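Local coordinates for protein DNA double-strand break repair nuclease NurA (Sulfolobus solfataricus, PDB 2YGK) that is a manganese-dependent nuclease of DNA double-strand break repair that probably acts with HerA to stimulate resection of the 5' strand, at residues Gly276-Glu280 with Lys281-Glu285; Gln29-Gln32 with Asp33-Glu37. All blocks are in the same frame, centred on the assembly; numbering follows the deposited sequence.

Contact 1 (Gly276-Glu280 with Lys281-Glu285); sequences GRVDE and KIVKE
Asp-279 caps the N-terminus of helix 280-291 by bonding to Ile-282, a local contact in the turn that follows strand 270-275. Its OD1 accepts the main-chain N-H of Ile-282 at 2.7 Å, in a bond that is almost straight (175°) and meets the oxygen nearly along the C-O bond. The carboxylate can fold back over the first turn because CG sits between the backbone N and the carbonyl carbon (chi1 65°). It thus gives an amide of the helix's first turn a side-chain acceptor, and its negative charge probably interacts well with the helix dipole. The backbone then takes over: Val-283 N bonds to Asp-279 O at 2.9 Å, and Lys-284 N to Glu-280 O.

On the side facing the sheet, Val-278, just before the cap, crosses Val-283 at about a right angle, CG1 to CG2 3.7 Å. This is a hydrophobic staple across the cap, with Val-283 also packed on Phe-229 and Phe-259 and Val-278 on Leu-232. Next to the staple, Ile-282 CG2 lies 4.0 Å from Val-278 CG2, while Ile-282 CD1 reaches 3.6 Å from Asp-279 OD1, covering the capping oxygen with hydrocarbon. Cut back to an alanine, this side chain would probably leave Val-278 CG2 without its neighbour and open a gap beside the capping carboxylate, which would then rely more on its bond to the amide.

The extended chains of Glu-280 and Lys-284 run side by side, pointing the same way and both touching Phe-229. Their salt bridge is loose, OE1 to NZ 3.5 Å, and a water bridges the two, donating to Glu-280 OE1 and accepting from Lys-284 NZ at 2.9 Å.

Contact 2 (Gln29-Gln32 with Asp33-Glu37); sequences QEIQ and DKVNE
Ile-31 meets Val-35 one turn further along helix 17-38, its CD1 3.9 Å from Val-35 CG2. In Ile-31, chi1 of 51° sets CG1 between the backbone N and the carbonyl carbon, and chi2 of 73° turns CD1 toward the valine; the other branch, CG2, rests 4.2 Å from Lys-34 CD, with the lysine chain crossing at about a right angle. Both Ile-31 and Val-35 are buried against Val-219 and Phe-223 of helix 216-223, so this is one side of a helix-helix packing.

The helix is kinked here: the amides of Asp-33 and Lys-34 have no bond to the preceding turn, and the helical bond that spans the break, Val-35 N to Ile-31 O, is weak at 3.4 Å. Asp-33 turns its carboxylate back along the chain, bringing OD1 3.5 Å from Ile-31 CA. That oxygen is also 3.4 Å from Gln-32 N, but at an angle too poor for a hydrogen bond. Gln-32 leaves the backbone pointing away from the residues that follow, with CG anti to the backbone N (chi1 -172°) and thus 4.1 Å from Asp-33 N. The main-chain O of Gln-32 has Asn-36 ND2 3.4 Å away, again badly angled for bonding.

In the fold
Contact 2 comes first along the chain and contact 1 much later; their centres lie 24 Å apart and their nearest atoms about 9 Å, so they do not touch. The sheet connects them. Helix 17-38 leads into strand 39-41, outermost of the sheet within this chain, which pairs with strand 228-236, and residues of that second strand, Phe-229 and Leu-232, pack against contact 1. Helix 216-223, which contact 2 covers, is the helix before the same strand. Both lie away from the manganese, held by Asp-58 and Asp-133 on neighbouring inner strands 54-65 and 129-133, and neither is touched by the other subunit of the homodimer.

Contact 1 (Gly276-Glu280 with Lys281-Glu285)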
loop_
_atom_site.group_PDB
_atom_site.type_symbol
_atom_site.label_atom_id
_atom_site.label_comp_id
_atom_site.label_asym_id
_atom_site.label_seq_id
_atom_site.Cartn_x
_atom_site.Cartn_y
_atom_site.Cartn_z
ATOM N N GLY A 276 -29.928 -10.386 4.748
ATOM C CA GLY A 276 -31.258 -10.746 5.194
ATOM C C GLY A 276 -31.676 -9.842 6.330
ATOM O O GLY A 276 -30.907 -8.961 6.750
ATOM N N ARG A 277 -32.904 -10.039 6.806
ATOM C CA ARG A 277 -33.334 -9.424 8.065
ATOM C C ARG A 277 -33.045 -10.374 9.210
ATOM O O ARG A 277 -33.158 -11.597 9.093
ATOM C CB ARG A 277 -34.811 -9.001 8.062
ATOM C CG ARG A 277 -35.017 -7.473 8.064
ATOM C CD ARG A 277 -36.461 -7.101 7.720
ATOM N NE ARG A 277 -36.525 -5.944 6.824
ATOM C CZ ARG A 277 -37.470 -5.738 5.902
ATOM N NH1 ARG A 277 -38.460 -6.610 5.717
ATOM N NH2 ARG A 277 -37.423 -4.645 5.151
ATOM N N VAL A 278 -32.683 -9.763 10.323
ATOM C CA VAL A 278 -32.156 -10.465 11.459
ATOM C C VAL A 278 -32.673 -9.735 12.673
ATOM O O VAL A 278 -32.866 -8.539 12.621
ATOM C CB VAL A 278 -30.628 -10.437 11.375
ATOM C CG1 VAL A 278 -29.999 -10.391 12.732
ATOM C CG2 VAL A 278 -30.141 -11.619 10.555
ATOM N N ASP A 279 -32.928 -10.445 13.758
ATOM C CA ASP A 279 -33.479 -9.798 14.963
ATOM C C ASP A 279 -32.610 -10.076 16.205
ATOM O O ASP A 279 -31.548 -10.695 16.099
ATOM C CB ASP A 279 -34.919 -10.235 15.162
ATOM C CG ASP A 279 -35.038 -11.701 15.452
ATOM O OD1 ASP A 279 -34.042 -12.320 15.885
ATOM O OD2 ASP A 279 -36.143 -12.243 15.251
ATOM N N GLU A 280 -33.012 -9.580 17.367
ATOM C CA GLU A 280 -32.230 -9.842 18.565
ATOM C C GLU A 280 -32.018 -11.341 18.743
ATOM O O GLU A 280 -30.912 -11.784 18.958
ATOM C CB GLU A 280 -32.889 -9.283 19.823
ATOM C CG GLU A 280 -32.716 -7.799 19.996
ATOM C CD GLU A 280 -32.753 -7.336 21.456
ATOM O OE1 GLU A 280 -33.047 -8.144 22.364
ATOM O OE2 GLU A 280 -32.452 -6.144 21.680
ATOM N N LYS A 281 -33.082 -12.123 18.670
ATOM C CA LYS A 281 -32.960 -13.544 18.932
ATOM C C LYS A 281 -31.900 -14.167 18.016
ATOM O O LYS A 281 -31.032 -14.918 18.481
ATOM C CB LYS A 281 -34.295 -14.230 18.709
ATOM C CG LYS A 281 -34.341 -15.677 19.118
ATOM C CD LYS A 281 -35.707 -16.242 18.740
ATOM C CE LYS A 281 -35.943 -17.610 19.327
ATOM N NZ LYS A 281 -37.251 -18.095 18.892
ATOM N N ILE A 282 -31.972 -13.862 16.722
ATOM C CA ILE A 282 -31.003 -14.410 15.777
ATOM C C ILE A 282 -29.591 -13.978 16.167
ATOM O O ILE A 282 -28.699 -14.827 16.269
ATOM C CB ILE A 282 -31.349 -14.072 14.300
ATOM C CG1 ILE A 282 -32.625 -14.845 13.879
ATOM C CG2 ILE A 282 -30.203 -14.457 13.399
ATOM C CD1 ILE A 282 -33.539 -14.166 12.852
ATOM N N VAL A 283 -29.401 -12.687 16.416
ATOM C CA VAL A 283 -28.113 -12.164 16.851
ATOM C C VAL A 283 -27.536 -12.906 18.063
ATOM O O VAL A 283 -26.341 -13.259 18.042
ATOM C CB VAL A 283 -28.210 -10.660 17.182
ATOM C CG1 VAL A 283 -27.148 -10.241 18.161
ATOM C CG2 VAL A 283 -28.111 -9.851 15.916
ATOM N N LYS A 284 -28.361 -13.133 19.097
ATOM C CA LYS A 284 -27.945 -13.865 20.296
ATOM C C LYS A 284 -27.652 -15.349 19.993
ATOM O O LYS A 284 -26.725 -15.955 20.584
ATOM C CB LYS A 284 -29.009 -13.794 21.396
ATOM C CG LYS A 284 -29.081 -12.503 22.190
ATOM C CD LYS A 284 -30.372 -12.413 22.983
ATOM C CE LYS A 284 -30.512 -11.081 23.740
ATOM N NZ LYS A 284 -31.871 -10.851 24.290
ATOM N N GLU A 285 -28.430 -15.944 19.092
ATOM C CA GLU A 285 -28.121 -17.314 18.645
ATOM C C GLU A 285 -26.777 -17.339 17.904
ATOM O O GLU A 285 -25.985 -18.254 18.100
ATOM C CB GLU A 285 -29.224 -17.884 17.741
ATOM C CG GLU A 285 -30.571 -18.141 18.447
ATOM C CD GLU A 285 -31.654 -18.653 17.483
ATOM O OE1 GLU A 285 -31.324 -19.000 16.304
ATOM O OE2 GLU A 285 -32.833 -18.720 17.907
HETATM O O HOH W 1 -34.377 -11.029 22.763
#

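Contact 2 (Gln29-Gln32 with Asp33-Glu37)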
loop_
_atom_site.group_PDB
_atom_site.type_symbol
_atom_site.label_atom_id
_atom_site.label_comp_id
_atom_site.label_asym_id
_atom_site.label_seq_id
_atom_site.Cartn_x
_atom_site.Cartn_y
_atom_site.Cartn_z
ATOM N N GLN A 29 -17.099 13.716 25.148
ATOM C CA GLN A 29 -18.208 14.667 25.081
ATOM C C GLN A 29 -19.067 14.459 23.839
ATOM O O GLN A 29 -20.070 15.136 23.654
ATOM C CB GLN A 29 -17.667 16.113 25.138
ATOM C CG GLN A 29 -17.853 16.789 26.506
ATOM C CD GLN A 29 -16.766 17.813 26.857
ATOM O OE1 GLN A 29 -15.751 17.945 26.157
ATOM N NE2 GLN A 29 -16.983 18.544 27.957
ATOM N N GLU A 30 -18.676 13.527 22.986
ATOM C CA GLU A 30 -19.443 13.227 21.786
ATOM C C GLU A 30 -20.401 12.074 22.033
ATOM O O GLU A 30 -21.524 12.117 21.543
ATOM C CB GLU A 30 -18.512 12.878 20.616
ATOM C CG GLU A 30 -19.201 12.606 19.269
ATOM C CD GLU A 30 -19.563 13.863 18.498
ATOM O OE1 GLU A 30 -19.550 14.972 19.082
ATOM O OE2 GLU A 30 -19.867 13.733 17.293
ATOM N N ILE A 31 -19.969 11.047 22.772
ATOM C CA ILE A 31 -20.757 9.814 22.861
ATOM C C ILE A 31 -20.453 8.823 24.016
ATOM O O ILE A 31 -20.660 7.620 23.849
ATOM C CB ILE A 31 -20.709 9.028 21.495
ATOM C CG1 ILE A 31 -19.269 8.833 21.015
ATOM C CG2 ILE A 31 -21.541 9.733 20.413
ATOM C CD1 ILE A 31 -18.494 7.812 21.808
ATOM N N GLN A 32 -20.005 9.289 25.181
ATOM C CA GLN A 32 -20.006 8.411 26.379
ATOM C C GLN A 32 -21.449 8.011 26.762
ATOM O O GLN A 32 -21.668 6.928 27.321
ATOM C CB GLN A 32 -19.311 9.071 27.587
ATOM C CG GLN A 32 -19.103 8.134 28.807
ATOM C CD GLN A 32 -18.560 8.858 30.047
ATOM O OE1 GLN A 32 -19.248 9.675 30.670
ATOM N NE2 GLN A 32 -17.328 8.533 30.420
ATOM N N ASP A 33 -22.409 8.894 26.452
ATOM C CA ASP A 33 -23.848 8.642 26.661
ATOM C C ASP A 33 -24.481 7.657 25.649
ATOM O O ASP A 33 -25.073 6.642 26.043
ATOM C CB ASP A 33 -24.664 9.964 26.705
ATOM C CG ASP A 33 -24.004 11.133 25.938
ATOM O OD1 ASP A 33 -22.962 10.948 25.273
ATOM O OD2 ASP A 33 -24.533 12.264 26.024
ATOM N N LYS A 34 -24.349 7.962 24.356
ATOM C CA LYS A 34 -25.037 7.200 23.302
ATOM C C LYS A 34 -24.539 5.768 23.149
ATOM O O LYS A 34 -25.275 4.904 22.687
ATOM C CB LYS A 34 -24.970 7.942 21.963
ATOM C CG LYS A 34 -25.765 9.224 21.995
ATOM C CD LYS A 34 -25.679 10.030 20.712
ATOM C CE LYS A 34 -26.479 11.337 20.864
ATOM N NZ LYS A 34 -26.425 12.221 19.662
ATOM N N VAL A 35 -23.299 5.508 23.543
ATOM C CA VAL A 35 -22.762 4.159 23.455
ATOM C C VAL A 35 -23.668 3.209 24.188
ATOM O O VAL A 35 -24.215 2.285 23.602
ATOM C CB VAL A 35 -21.358 4.045 24.063
ATOM C CG1 VAL A 35 -21.041 2.610 24.398
ATOM C CG2 VAL A 35 -20.336 4.594 23.109
ATOM N N ASN A 36 -23.843 3.464 25.475
ATOM C CA ASN A 36 -24.610 2.572 26.349
ATOM C C ASN A 36 -26.092 2.489 25.944
ATOM O O ASN A 36 -26.715 1.448 26.110
ATOM C CB ASN A 36 -24.422 2.996 27.809
ATOM C CG ASN A 36 -22.944 3.035 28.219
ATOM O OD1 ASN A 36 -22.156 2.149 27.860
ATOM N ND2 ASN A 36 -22.566 4.072 28.961
ATOM N N GLU A 37 -26.627 3.575 25.386
ATOM C CA GLU A 37 -27.909 3.554 24.691
ATOM C C GLU A 37 -27.893 2.466 23.631
ATOM O O GLU A 37 -28.798 1.661 23.560
ATOM C CB GLU A 37 -28.189 4.891 23.982
ATOM C CG GLU A 37 -28.166 6.177 24.862
ATOM C CD GLU A 37 -29.475 6.495 25.533
ATOM O OE1 GLU A 37 -30.486 5.814 25.262
ATOM O OE2 GLU A 37 -29.483 7.443 26.340
#